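Local coordinates for protein nucleoporin nup120 (Schizosaccharomyces pombe, PDB 4GQ2) that forms part of the nuclear pore complex as one of its structural constituents, at residues S71-W76 / P527-T532; T374-C379 / A541-P546; E550-E555 / I654-S659; P670-C675 / A765-A770; R680-I685 / A793-S798. All blocks are in the same frame, centred on the assembly; numbering follows the deposited sequence.

Contact 1 of 5, residues S71-W76 / P527-T532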
# COMPACT_ATOMS: atom_id res chain seq x y z
N SER A 71 17.09 -24.46 -8.99
CA SER A 71 15.77 -24.98 -9.35
C SER A 71 14.76 -23.90 -9.75
O SER A 71 14.67 -22.85 -9.10
CB SER A 71 15.18 -25.79 -8.20
OG SER A 71 16.13 -26.71 -7.68
N GLN A 72 14.01 -24.16 -10.81
CA GLN A 72 12.83 -23.36 -11.11
C GLN A 72 11.61 -24.07 -10.53
O GLN A 72 11.48 -25.29 -10.65
CB GLN A 72 12.67 -23.11 -12.61
CG GLN A 72 11.85 -21.87 -12.92
CD GLN A 72 12.09 -21.30 -14.31
OE1 GLN A 72 12.44 -22.02 -15.25
NE2 GLN A 72 11.90 -19.99 -14.45
N THR A 73 10.74 -23.30 -9.89
CA THR A 73 9.53 -23.83 -9.27
C THR A 73 8.33 -23.16 -9.92
O THR A 73 8.13 -21.95 -9.81
CB THR A 73 9.54 -23.62 -7.74
OG1 THR A 73 10.75 -24.16 -7.18
CG2 THR A 73 8.37 -24.32 -7.09
N LEU A 74 7.53 -23.97 -10.61
CA LEU A 74 6.48 -23.45 -11.48
C LEU A 74 5.10 -23.87 -11.03
O LEU A 74 4.85 -25.04 -10.72
CB LEU A 74 6.72 -23.91 -12.92
CG LEU A 74 8.07 -23.50 -13.55
CD1 LEU A 74 8.20 -24.13 -14.93
CD2 LEU A 74 8.22 -21.98 -13.61
N ARG A 75 4.18 -22.91 -11.01
CA ARG A 75 2.82 -23.19 -10.63
C ARG A 75 1.91 -23.14 -11.85
O ARG A 75 1.79 -22.10 -12.52
CB ARG A 75 2.36 -22.22 -9.54
CG ARG A 75 0.86 -22.00 -9.44
CD ARG A 75 0.11 -23.21 -8.90
NE ARG A 75 -1.31 -23.02 -9.14
CZ ARG A 75 -2.19 -22.65 -8.21
NH1 ARG A 75 -1.79 -22.46 -6.95
NH2 ARG A 75 -3.46 -22.46 -8.54
N TRP A 76 1.28 -24.27 -12.14
CA TRP A 76 0.35 -24.39 -13.26
C TRP A 76 -1.05 -24.43 -12.77
O TRP A 76 -1.33 -24.93 -11.68
CB TRP A 76 0.64 -25.64 -14.09
CG TRP A 76 0.56 -26.94 -13.33
CD1 TRP A 76 1.57 -27.58 -12.62
CD2 TRP A 76 -0.61 -27.83 -13.21
NE1 TRP A 76 1.13 -28.76 -12.08
CE2 TRP A 76 -0.16 -28.97 -12.39
CE3 TRP A 76 -1.92 -27.81 -13.67
CZ2 TRP A 76 -1.02 -30.02 -12.05
CZ3 TRP A 76 -2.77 -28.88 -13.33
CH2 TRP A 76 -2.34 -29.95 -12.54
N PRO A 527 11.41 -29.81 -2.18
CA PRO A 527 12.64 -30.15 -1.46
C PRO A 527 13.78 -29.17 -1.75
O PRO A 527 14.65 -28.98 -0.90
CB PRO A 527 12.99 -31.55 -1.98
CG PRO A 527 12.38 -31.60 -3.35
CD PRO A 527 11.16 -30.72 -3.31
N SER A 528 13.75 -28.57 -2.94
CA SER A 528 14.72 -27.56 -3.35
C SER A 528 14.71 -26.39 -2.36
O SER A 528 15.76 -26.00 -1.84
CB SER A 528 14.42 -27.08 -4.77
OG SER A 528 15.22 -25.96 -5.11
N ASN A 529 13.53 -25.83 -2.13
CA ASN A 529 13.29 -24.93 -1.01
C ASN A 529 13.03 -25.76 0.25
O ASN A 529 13.24 -26.97 0.25
CB ASN A 529 12.09 -24.02 -1.31
CG ASN A 529 12.36 -23.04 -2.43
OD1 ASN A 529 13.26 -22.20 -2.34
ND2 ASN A 529 11.58 -23.12 -3.50
N ALA A 530 12.59 -25.12 1.32
CA ALA A 530 12.17 -25.86 2.50
C ALA A 530 10.65 -26.05 2.50
O ALA A 530 10.09 -26.63 3.43
CB ALA A 530 12.61 -25.11 3.75
N VAL A 531 10.01 -25.61 1.43
CA VAL A 531 8.61 -25.17 1.47
C VAL A 531 7.57 -26.13 0.89
O VAL A 531 7.79 -26.77 -0.14
CB VAL A 531 8.48 -23.79 0.80
CG1 VAL A 531 7.04 -23.47 0.43
CG2 VAL A 531 9.04 -22.72 1.72
N THR A 532 6.43 -26.22 1.57
CA THR A 532 5.26 -26.91 1.02
C THR A 532 4.22 -25.91 0.50
O THR A 532 3.63 -25.12 1.25
CB THR A 532 4.63 -27.91 2.01
OG1 THR A 532 3.24 -28.08 1.69
CG2 THR A 532 4.74 -27.43 3.43
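Ser528 and Ser71 bury the most surface here, and they meet through their hydroxyls: Ser528 OG lies 2.8 Å from Ser71 OG, a hydrogen bond in which either oxygen could be the donor. The torsion at Ser528 (chi1 171°) sets OG opposite the backbone N and extends it across the gap. Ser528 OG also lies close to Ser71 CB, at 3.1 Å. Next in buried area is Thr73, whose OG1 stands 3.9 Å from Asn529 ND2, too far apart to bond. Asp526 bridges that distance, since its OD2 takes hydrogen bonds from both Thr73 OG1 and Asn529 ND2. The two side chains are thus drawn together by a shared carboxylate oxygen.

In the beta-propeller domain, strand 73-79 belongs to a five-stranded sheet, whereas residues 527-532 follow strand 520-525 at the border of the eight-stranded sheet. Arg75 supports the same seam by hydrogen bonding Tyr536 O and Lys539 O. The match between the sheets here is therefore polar: one hydroxyl pair plus an acid clamping a threonine and an asparagine, directional bonds that would be expected to define how the loop sits on the strand.

Contact 2 of 5, residues T374-C379 / A541-P546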
# COMPACT_ATOMS: atom_id res chain seq x y z
N THR A 374 -11.29 -25.36 4.07
CA THR A 374 -10.03 -26.10 3.99
C THR A 374 -9.33 -26.24 5.35
O THR A 374 -9.25 -25.27 6.12
CB THR A 374 -9.07 -25.41 3.00
OG1 THR A 374 -9.73 -25.19 1.75
CG2 THR A 374 -7.82 -26.24 2.77
N VAL A 375 -8.82 -27.43 5.64
CA VAL A 375 -7.94 -27.64 6.80
C VAL A 375 -6.65 -28.34 6.39
O VAL A 375 -6.67 -29.31 5.64
CB VAL A 375 -8.63 -28.44 7.95
CG1 VAL A 375 -7.65 -28.65 9.10
CG2 VAL A 375 -9.87 -27.71 8.45
N ILE A 376 -5.53 -27.83 6.89
CA ILE A 376 -4.24 -28.48 6.69
C ILE A 376 -3.75 -29.06 8.01
O ILE A 376 -3.80 -28.39 9.05
CB ILE A 376 -3.20 -27.52 6.05
CG1 ILE A 376 -3.42 -27.39 4.54
CG2 ILE A 376 -1.79 -28.03 6.25
CD1 ILE A 376 -4.57 -26.49 4.14
N GLN A 377 -3.29 -30.31 7.96
CA GLN A 377 -2.72 -30.98 9.12
C GLN A 377 -1.30 -31.46 8.85
O GLN A 377 -1.01 -31.96 7.76
CB GLN A 377 -3.56 -32.19 9.51
CG GLN A 377 -5.01 -31.92 9.89
CD GLN A 377 -5.77 -33.21 10.16
OE1 GLN A 377 -5.37 -34.28 9.71
NE2 GLN A 377 -6.88 -33.10 10.89
N LYS A 378 -0.43 -31.32 9.85
CA LYS A 378 0.88 -31.95 9.84
C LYS A 378 0.96 -33.03 10.92
O LYS A 378 0.39 -32.87 12.01
CB LYS A 378 1.99 -30.93 10.09
CG LYS A 378 2.45 -30.18 8.86
CD LYS A 378 3.61 -29.25 9.20
CE LYS A 378 4.13 -28.54 7.97
NZ LYS A 378 5.16 -27.51 8.28
N CYS A 379 1.66 -34.12 10.61
CA CYS A 379 1.95 -35.16 11.59
C CYS A 379 3.44 -35.47 11.61
O CYS A 379 4.01 -35.88 10.60
CB CYS A 379 1.17 -36.44 11.31
SG CYS A 379 1.81 -37.90 12.18
N ALA A 541 -0.16 -20.64 -1.71
CA ALA A 541 0.17 -20.38 -0.33
C ALA A 541 1.27 -21.32 0.15
O ALA A 541 1.63 -22.27 -0.55
CB ALA A 541 -1.08 -20.52 0.53
N PHE A 542 1.83 -21.02 1.32
CA PHE A 542 2.71 -21.97 2.00
C PHE A 542 2.45 -21.99 3.49
O PHE A 542 1.94 -21.03 4.05
CB PHE A 542 4.20 -21.73 1.73
CG PHE A 542 4.49 -20.49 0.94
CD1 PHE A 542 4.49 -19.24 1.55
CD2 PHE A 542 4.77 -20.59 -0.41
CE1 PHE A 542 4.77 -18.10 0.81
CE2 PHE A 542 5.05 -19.45 -1.15
CZ PHE A 542 5.05 -18.21 -0.54
N ILE A 543 2.82 -23.11 4.11
CA ILE A 543 2.64 -23.29 5.54
C ILE A 543 3.71 -22.51 6.29
O ILE A 543 4.83 -22.33 5.79
CB ILE A 543 2.67 -24.80 5.92
CG1 ILE A 543 1.56 -25.54 5.17
CG2 ILE A 543 2.49 -25.00 7.42
CD1 ILE A 543 1.68 -27.05 5.21
N ARG A 544 3.35 -22.01 7.48
CA ARG A 544 4.29 -21.36 8.38
C ARG A 544 3.82 -21.48 9.83
O ARG A 544 2.63 -21.67 10.09
CB ARG A 544 4.50 -19.88 8.00
CG ARG A 544 3.24 -19.02 7.96
CD ARG A 544 3.59 -17.56 7.70
NE ARG A 544 2.53 -16.64 8.14
CZ ARG A 544 2.31 -16.29 9.40
NH1 ARG A 544 3.06 -16.78 10.39
NH2 ARG A 544 1.33 -15.44 9.69
N ASP A 545 4.77 -21.39 10.75
CA ASP A 545 4.48 -21.37 12.19
C ASP A 545 4.09 -19.95 12.59
O ASP A 545 4.59 -18.98 12.02
CB ASP A 545 5.71 -21.80 13.00
CG ASP A 545 5.97 -23.30 12.93
OD1 ASP A 545 5.08 -24.07 12.48
OD2 ASP A 545 7.07 -23.73 13.35
N PRO A 546 3.20 -19.83 13.59
CA PRO A 546 2.86 -18.50 14.08
C PRO A 546 4.03 -17.91 14.86
O PRO A 546 4.77 -18.66 15.50
CB PRO A 546 1.68 -18.75 15.03
CG PRO A 546 1.30 -20.18 14.87
CD PRO A 546 2.51 -20.88 14.35
O HOH W 1 5.95 -24.70 9.28
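Ile376 and Ile543 supply the apolar part of this contact. Methyl meets methyl, Ile376 CG2 lying 3.8 Å from Ile543 CD1, and the two side chains pass at a slant. With chi1 of -59°, Ile543 puts its CG1 branch beside the backbone N and its CG2 on the other side, which lets the two branches serve different neighbours. Ile365 of strand 361-370 touches Ile376, Ile543 and Lys378, widening the same apolar patch.

The second kind of contact is aliphatic packing by a charged residue. Lys378 is extended beyond CG and runs alongside Ile543 in the opposite sense, so that Lys378 CE comes 3.9 Å from Ile543 CG2 and 4.0 Å from Ile543 CD1. Its amino group ends beside the isoleucine, with Lys378 NZ 3.8 Å from Ile543 CG2.

Polar linkage is indirect. A water accepts a weak hydrogen bond from Lys378 NZ at 3.1 Å and donates an even longer, weak one to Asp545 OD1; the charged atoms themselves, Lys378 NZ and Asp545 OD1, stay 5.4 Å apart.

No backbone hydrogen bond joins the segments, although both strands belong to one eight-stranded propeller sheet. Strands 390-395 and 3-11 come between them, yet Ile376 CA and Ile543 CA are 8.7 Å apart, shorter than three strand spacings in a flat sheet and consistent with strong curling that lets side chains meet on the inner side. The result is an apolar methyl contact bordered by a lysine that lends its aliphatic chain, while its ammonium is linked only weakly, through water, to Asp545.

Contact 3 of 5, residues E550-E555 / I654-S659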
# COMPACT_ATOMS: atom_id res chain seq x y z
N GLU A 550 1.41 -13.36 17.04
CA GLU A 550 0.17 -13.95 16.53
C GLU A 550 -0.61 -14.69 17.61
O GLU A 550 -1.79 -14.40 17.81
CB GLU A 550 0.45 -14.86 15.32
CG GLU A 550 1.23 -14.15 14.22
CD GLU A 550 1.26 -14.92 12.92
OE1 GLU A 550 2.31 -15.52 12.63
OE2 GLU A 550 0.24 -14.92 12.20
N SER A 551 0.05 -15.61 18.32
CA SER A 551 -0.55 -16.29 19.49
C SER A 551 -1.17 -15.31 20.50
O SER A 551 -2.25 -15.56 21.03
CB SER A 551 0.50 -17.15 20.21
OG SER A 551 1.26 -17.92 19.30
N PHE A 552 -0.48 -14.20 20.76
CA PHE A 552 -0.95 -13.20 21.72
C PHE A 552 -2.09 -12.33 21.20
O PHE A 552 -2.77 -11.67 21.99
CB PHE A 552 0.21 -12.33 22.21
CG PHE A 552 1.09 -13.01 23.21
CD1 PHE A 552 2.19 -13.75 22.80
CD2 PHE A 552 0.81 -12.92 24.57
CE1 PHE A 552 3.00 -14.38 23.73
CE2 PHE A 552 1.62 -13.55 25.50
CZ PHE A 552 2.72 -14.28 25.07
N ASP A 553 -2.29 -12.31 19.89
CA ASP A 553 -3.37 -11.53 19.28
C ASP A 553 -4.69 -12.28 19.35
O ASP A 553 -5.67 -11.77 19.89
CB ASP A 553 -3.03 -11.19 17.82
CG ASP A 553 -3.88 -10.06 17.26
OD1 ASP A 553 -3.72 -8.91 17.72
OD2 ASP A 553 -4.69 -10.33 16.35
N GLU A 554 -4.71 -13.50 18.81
CA GLU A 554 -5.92 -14.32 18.80
C GLU A 554 -6.15 -15.03 20.14
O GLU A 554 -5.21 -15.58 20.73
CB GLU A 554 -5.92 -15.31 17.62
CG GLU A 554 -4.59 -16.00 17.37
CD GLU A 554 -4.30 -16.18 15.89
OE1 GLU A 554 -4.01 -15.16 15.20
OE2 GLU A 554 -4.34 -17.33 15.41
N GLU A 555 -7.40 -15.00 20.58
CA GLU A 555 -7.83 -15.41 21.93
C GLU A 555 -7.49 -16.88 22.30
O GLU A 555 -6.96 -17.62 21.47
CB GLU A 555 -9.35 -15.17 22.08
CG GLU A 555 -9.88 -13.90 21.43
CD GLU A 555 -9.55 -12.63 22.19
OE1 GLU A 555 -9.66 -12.63 23.44
OE2 GLU A 555 -9.19 -11.62 21.55
N ILE A 654 7.31 -7.79 26.83
CA ILE A 654 7.61 -6.90 25.70
C ILE A 654 8.96 -7.24 25.09
O ILE A 654 9.14 -7.15 23.87
CB ILE A 654 7.52 -5.40 26.09
CG1 ILE A 654 6.06 -4.98 26.21
CG2 ILE A 654 8.22 -4.51 25.06
CD1 ILE A 654 5.84 -3.81 27.14
N GLN A 655 9.91 -7.64 25.92
CA GLN A 655 11.21 -8.09 25.43
C GLN A 655 11.07 -9.38 24.62
O GLN A 655 11.67 -9.51 23.56
CB GLN A 655 12.23 -8.25 26.56
CG GLN A 655 12.82 -6.95 27.08
CD GLN A 655 13.70 -6.23 26.07
OE1 GLN A 655 13.43 -5.08 25.70
NE2 GLN A 655 14.75 -6.91 25.61
N ARG A 656 10.25 -10.32 25.10
CA ARG A 656 10.01 -11.57 24.38
C ARG A 656 9.39 -11.35 23.01
O ARG A 656 9.80 -11.97 22.03
CB ARG A 656 9.09 -12.51 25.18
CG ARG A 656 9.80 -13.40 26.19
CD ARG A 656 9.36 -14.85 26.07
NE ARG A 656 7.96 -15.06 26.44
CZ ARG A 656 7.22 -16.10 26.06
NH1 ARG A 656 7.74 -17.05 25.29
NH2 ARG A 656 5.96 -16.20 26.45
N LEU A 657 8.39 -10.46 22.95
CA LEU A 657 7.60 -10.25 21.74
C LEU A 657 8.43 -9.66 20.60
O LEU A 657 8.25 -10.03 19.44
CB LEU A 657 6.38 -9.36 22.03
CG LEU A 657 5.31 -9.96 22.95
CD1 LEU A 657 4.36 -8.89 23.47
CD2 LEU A 657 4.54 -11.08 22.27
N ARG A 658 9.35 -8.77 20.95
CA ARG A 658 10.20 -8.10 19.96
C ARG A 658 11.53 -8.82 19.73
O ARG A 658 12.34 -8.39 18.91
CB ARG A 658 10.46 -6.65 20.38
CG ARG A 658 11.24 -6.49 21.67
CD ARG A 658 11.17 -5.06 22.19
NE ARG A 658 11.84 -4.15 21.28
CZ ARG A 658 11.80 -2.82 21.37
NH1 ARG A 658 11.11 -2.24 22.36
NH2 ARG A 658 12.45 -2.08 20.48
N SER A 659 11.74 -9.92 20.45
CA SER A 659 12.98 -10.70 20.34
C SER A 659 12.97 -11.55 19.08
O SER A 659 12.07 -12.37 18.89
CB SER A 659 13.16 -11.61 21.56
OG SER A 659 13.52 -10.86 22.70
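Arg656 reaches Phe552 first: its guanidinium arrives at the edge of the ring, with Arg656 NH2 4.0 Å from Phe552 CZ. NH2 lies beside the ring near its plane and not over its face, so the contact is no cation-pi stack; the ring and guanidinium planes stand 79° apart. The arginine chain is kinked at chi2 and chi3 (-132° and -66°), which brings NH2 to the ring edge. Tyr575 touches both partners: its hydroxyl takes a weak hydrogen bond from Arg656 NH2 while its ring packs edge-to-face with that of Phe552.

One step on, Leu657 makes the apolar contact, at shorter range. Its CD2 methyl leans obliquely on the same ring, Leu657 CD2 being 3.6 Å from Phe552 CD1 and 3.9 Å from Phe552 CE1. Phe552 is therefore touched by a methyl along CG, CD1 and CE1 and by a guanidinium nitrogen at CZ.

The contact ties helix 548-553, the short helix that comes directly after propeller strand 539-544, to helix 646-658 of the helical domain; the chain between the segments contains helices and no strand. Within the first segment, Glu550 O accepts from both Asp553 N, at 3.0 Å, and Glu554 N. Arg582 binds Phe552 O from outside.

Further along the second segment, Arg658 turns to other partners, making a salt bridge with Asp728 and a hydrogen bond to Phe803 O. Last in the segment, Ser659 N bonds Arg656 O at 3.2 Å.

Contact 4 of 5, residues P670-C675 / A765-A770; sequences PSLFLC and ASVNTA
Leu672 lays its CD2 methyl over the Ser766-Val767 peptide bond, with Leu672 CD2 3.9 Å from Val767 N and 4.0 Å from Ser766 C. The leucine occupies the first turn of the long helix 672-703, part of the helical domain, and that turn opens with an N-cap: Ser671 OG accepts from Leu674 N at 2.9 Å, with an N-H...O angle of 155°. The same hydroxyl also hydrogen bonds Ser90 O in the propeller, so the cap residue also links the helix start to that domain.

Opposite the helix, residues 765-769 run without regular structure toward helix 770-777, which has its own N-cap at Thr769. The chi1 of Leu672 (-70°) keeps CG beside the backbone N, and the branch beyond it extends to the loop. Besides the peptide, CD2 meets two side chains, Leu672 CD2 lying 4.0 Å from Ser766 CB and 3.9 Å from Val767 CG2, while the leucine and valine side chains are inclined to one another.

Cys675 stands three residues further along, close to one turn, and therefore faces the loop on the same flank of the helix as Leu672. Between the two, Val767 contributes a single methyl that serves both. Its carbonyl has a partner outside the segments: Val767 O accepts a hydrogen bond from Lys745 NZ. Cys675 shares its contact between carbon and sulfur: Cys675 CB is 3.9 Å from Val767 CG2, and Cys675 SG is 4.1 Å from the same methyl.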
# COMPACT_ATOMS: atom_id res chain seq x y z
N PRO A 670 16.75 -11.49 -4.68
CA PRO A 670 15.58 -12.31 -4.40
C PRO A 670 14.67 -12.34 -5.62
O PRO A 670 14.76 -11.46 -6.47
CB PRO A 670 14.89 -11.55 -3.27
CG PRO A 670 15.27 -10.13 -3.49
CD PRO A 670 16.66 -10.15 -4.05
N SER A 671 13.81 -13.35 -5.71
CA SER A 671 12.79 -13.36 -6.75
C SER A 671 11.72 -12.33 -6.38
O SER A 671 11.55 -12.00 -5.20
CB SER A 671 12.14 -14.73 -6.86
OG SER A 671 11.25 -14.95 -5.77
N LEU A 672 10.99 -11.85 -7.37
CA LEU A 672 9.86 -10.97 -7.10
C LEU A 672 8.84 -11.65 -6.20
O LEU A 672 8.35 -11.05 -5.24
CB LEU A 672 9.21 -10.49 -8.40
CG LEU A 672 10.07 -9.51 -9.21
CD1 LEU A 672 9.49 -9.32 -10.60
CD2 LEU A 672 10.27 -8.18 -8.47
N PHE A 673 8.55 -12.92 -6.49
CA PHE A 673 7.59 -13.69 -5.71
C PHE A 673 7.97 -13.77 -4.24
O PHE A 673 7.09 -13.73 -3.36
CB PHE A 673 7.37 -15.08 -6.31
CG PHE A 673 6.37 -15.91 -5.56
CD1 PHE A 673 5.02 -15.58 -5.57
CD2 PHE A 673 6.78 -17.01 -4.82
CE1 PHE A 673 4.10 -16.35 -4.87
CE2 PHE A 673 5.87 -17.78 -4.12
CZ PHE A 673 4.53 -17.45 -4.14
N LEU A 674 9.27 -13.88 -3.96
CA LEU A 674 9.75 -13.83 -2.58
C LEU A 674 9.39 -12.50 -1.90
O LEU A 674 8.84 -12.49 -0.80
CB LEU A 674 11.25 -14.07 -2.49
CG LEU A 674 11.60 -14.13 -1.00
CD1 LEU A 674 11.83 -15.55 -0.51
CD2 LEU A 674 12.77 -13.22 -0.68
N CYS A 675 9.71 -11.39 -2.56
CA CYS A 675 9.40 -10.06 -2.05
C CYS A 675 7.91 -9.91 -1.77
O CYS A 675 7.54 -9.40 -0.71
CB CYS A 675 9.87 -8.98 -3.04
SG CYS A 675 11.64 -9.01 -3.33
N ALA A 765 14.04 -2.59 -8.45
CA ALA A 765 13.53 -1.71 -9.51
C ALA A 765 12.27 -2.24 -10.20
O ALA A 765 11.70 -1.55 -11.06
CB ALA A 765 14.63 -1.46 -10.54
N SER A 766 11.82 -3.44 -9.82
CA SER A 766 10.70 -4.10 -10.52
C SER A 766 9.53 -4.41 -9.57
O SER A 766 8.43 -4.74 -10.00
CB SER A 766 11.19 -5.39 -11.19
OG SER A 766 12.38 -5.17 -11.93
N VAL A 767 9.81 -4.29 -8.28
CA VAL A 767 8.85 -4.49 -7.21
C VAL A 767 7.68 -3.49 -7.28
O VAL A 767 7.82 -2.41 -7.85
CB VAL A 767 9.64 -4.43 -5.88
CG1 VAL A 767 9.08 -3.44 -4.89
CG2 VAL A 767 9.88 -5.84 -5.32
N ASN A 768 6.52 -3.86 -6.72
CA ASN A 768 5.30 -3.05 -6.86
C ASN A 768 4.95 -2.14 -5.68
O ASN A 768 4.32 -1.10 -5.86
CB ASN A 768 4.08 -3.92 -7.20
CG ASN A 768 3.94 -4.20 -8.69
OD1 ASN A 768 4.62 -3.60 -9.51
ND2 ASN A 768 3.05 -5.12 -9.04
N THR A 769 5.34 -2.54 -4.48
CA THR A 769 5.02 -1.74 -3.30
C THR A 769 6.27 -1.34 -2.53
O THR A 769 7.32 -1.98 -2.63
CB THR A 769 4.06 -2.46 -2.34
OG1 THR A 769 4.78 -3.48 -1.63
CG2 THR A 769 2.89 -3.09 -3.11
N ALA A 770 6.13 -0.28 -1.73
CA ALA A 770 7.20 0.15 -0.83
C ALA A 770 7.59 -0.93 0.19
O ALA A 770 8.74 -1.02 0.60
CB ALA A 770 6.81 1.44 -0.12

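Contact 5 of 5, residues R680-I685 / A793-S798; sequences RVLDSI and ATVISS
Near-trans first torsions at Val681 (171°) and Val795 (179°) set CG1 opposite the backbone N in each valine, so that Val681 CG1 lies against both methyls of Val795, the side chains crossing at about a right angle. Val681 CG1 is 4.0 Å from Val795 CG1 and 4.1 Å from Val795 CG2. Leu682, with CG beside its own backbone N, instead runs past Val795 in the opposite sense; its CD2 methyl comes 4.1 Å from Val795 CG1. The other methyl of the leucine finds Ser798, with Leu682 CD1 3.9 Å from Ser798 CB.

Helices 672-703 and 790-803 cross here at -42° as measured on these short segments, with their axes 10.4 Å apart at the closest point. That is a fairly ordinary, slightly large separation, occupied by valine and leucine side chains. Val795 is wedged in the middle and touches both Val681 and Leu682. Ser775 and Phe774 of helix 770-777 extend the layer by touching Leu682 and Ser798 respectively, and Ala8 of strand 3-11 reaches Val681 from the propeller.

Ser798 brings a hydroxyl into this apolar surrounding and satisfies it within its own helix: Ser798 OG donates to Thr794 O at 2.7 Å, approaching from above the carbonyl plane. Thr794 O also receives Ser798 N, so two donors share it. Between these segments, then, the contact is van der Waals packing with no hydrogen bond across, and the buried serine oxygen turns to the carbonyl of Thr794, one turn earlier in its helix.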
# COMPACT_ATOMS: atom_id res chain seq x y z
N ARG A 680 3.55 -9.67 2.36
CA ARG A 680 2.23 -10.06 2.86
C ARG A 680 2.30 -10.56 4.30
O ARG A 680 1.47 -10.17 5.13
CB ARG A 680 1.57 -11.09 1.92
CG ARG A 680 1.11 -10.46 0.61
CD ARG A 680 0.59 -11.44 -0.42
NE ARG A 680 0.13 -10.72 -1.61
CZ ARG A 680 -1.11 -10.28 -1.81
NH1 ARG A 680 -2.06 -10.52 -0.92
NH2 ARG A 680 -1.39 -9.61 -2.92
N VAL A 681 3.30 -11.38 4.60
CA VAL A 681 3.50 -11.86 5.97
C VAL A 681 3.85 -10.69 6.91
O VAL A 681 3.27 -10.59 8.00
CB VAL A 681 4.57 -12.97 6.05
CG1 VAL A 681 4.92 -13.29 7.50
CG2 VAL A 681 4.09 -14.22 5.33
N LEU A 682 4.76 -9.81 6.49
CA LEU A 682 5.10 -8.61 7.28
C LEU A 682 3.87 -7.76 7.59
O LEU A 682 3.64 -7.40 8.75
CB LEU A 682 6.17 -7.76 6.58
CG LEU A 682 7.59 -8.34 6.62
CD1 LEU A 682 8.55 -7.47 5.84
CD2 LEU A 682 8.06 -8.56 8.06
N ASP A 683 3.08 -7.44 6.56
CA ASP A 683 1.87 -6.64 6.73
C ASP A 683 1.00 -7.26 7.82
O ASP A 683 0.51 -6.58 8.73
CB ASP A 683 1.11 -6.56 5.41
CG ASP A 683 -0.20 -5.81 5.52
OD1 ASP A 683 -0.19 -4.57 5.49
OD2 ASP A 683 -1.26 -6.47 5.64
N SER A 684 0.84 -8.58 7.74
CA SER A 684 0.01 -9.33 8.67
C SER A 684 0.60 -9.34 10.09
O SER A 684 -0.12 -9.19 11.07
CB SER A 684 -0.21 -10.74 8.13
OG SER A 684 -0.87 -11.54 9.08
N ILE A 685 1.92 -9.51 10.20
CA ILE A 685 2.59 -9.46 11.50
C ILE A 685 2.58 -8.05 12.10
O ILE A 685 2.26 -7.87 13.29
CB ILE A 685 4.05 -9.99 11.42
CG1 ILE A 685 4.10 -11.43 10.90
CG2 ILE A 685 4.74 -9.91 12.78
CD1 ILE A 685 3.05 -12.34 11.50
N ALA A 793 13.64 -16.60 6.72
CA ALA A 793 14.83 -15.83 7.12
C ALA A 793 14.65 -14.35 6.85
O ALA A 793 15.07 -13.52 7.66
CB ALA A 793 16.09 -16.37 6.43
N THR A 794 14.05 -14.01 5.71
CA THR A 794 13.83 -12.60 5.36
C THR A 794 12.85 -11.93 6.33
O THR A 794 13.13 -10.85 6.86
CB THR A 794 13.42 -12.46 3.89
OG1 THR A 794 14.42 -13.08 3.07
CG2 THR A 794 13.29 -10.99 3.48
N VAL A 795 11.73 -12.60 6.59
CA VAL A 795 10.77 -12.12 7.57
C VAL A 795 11.50 -11.83 8.88
O VAL A 795 11.54 -10.68 9.34
CB VAL A 795 9.62 -13.11 7.79
CG1 VAL A 795 8.65 -12.58 8.83
CG2 VAL A 795 8.89 -13.39 6.48
N ILE A 796 12.09 -12.88 9.46
CA ILE A 796 12.77 -12.78 10.76
C ILE A 796 13.82 -11.67 10.76
O ILE A 796 13.88 -10.88 11.70
CB ILE A 796 13.38 -14.15 11.18
CG1 ILE A 796 12.29 -15.06 11.78
CG2 ILE A 796 14.52 -13.99 12.17
CD1 ILE A 796 11.75 -14.60 13.12
N SER A 797 14.62 -11.59 9.70
CA SER A 797 15.63 -10.54 9.59
C SER A 797 15.00 -9.15 9.56
O SER A 797 15.47 -8.24 10.26
CB SER A 797 16.49 -10.74 8.34
OG SER A 797 17.07 -12.03 8.34
N SER A 798 13.93 -9.00 8.76
CA SER A 798 13.18 -7.74 8.67
C SER A 798 12.64 -7.32 10.02
O SER A 798 12.77 -6.16 10.41
CB SER A 798 12.02 -7.87 7.68
OG SER A 798 12.49 -8.25 6.40

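Contacts 1 and 2 lie in the beta-propeller domain, centres about 16 Å apart, and cross along the chain, their later segments both within 527-546. They touch where Thr532 and Val531 pack on Phe542 and Ile543. Helix 548-553 then follows strand 539-544 into contact 3, whose centre is about 20 Å from that of contact 2; the Arg544-Glu550 salt bridge links the two. Contacts 4 and 5 share helix 672-703, cross along the chain and have centres about 14 Å apart. Glu550 of contact 3 packs on Ile685 of contact 5, centres again about 14 Å apart. Phe673 meets Phe542, and Val681 and Ile685 touch Arg544, so one long helix lies against the propeller, consistent with a single continuous unit.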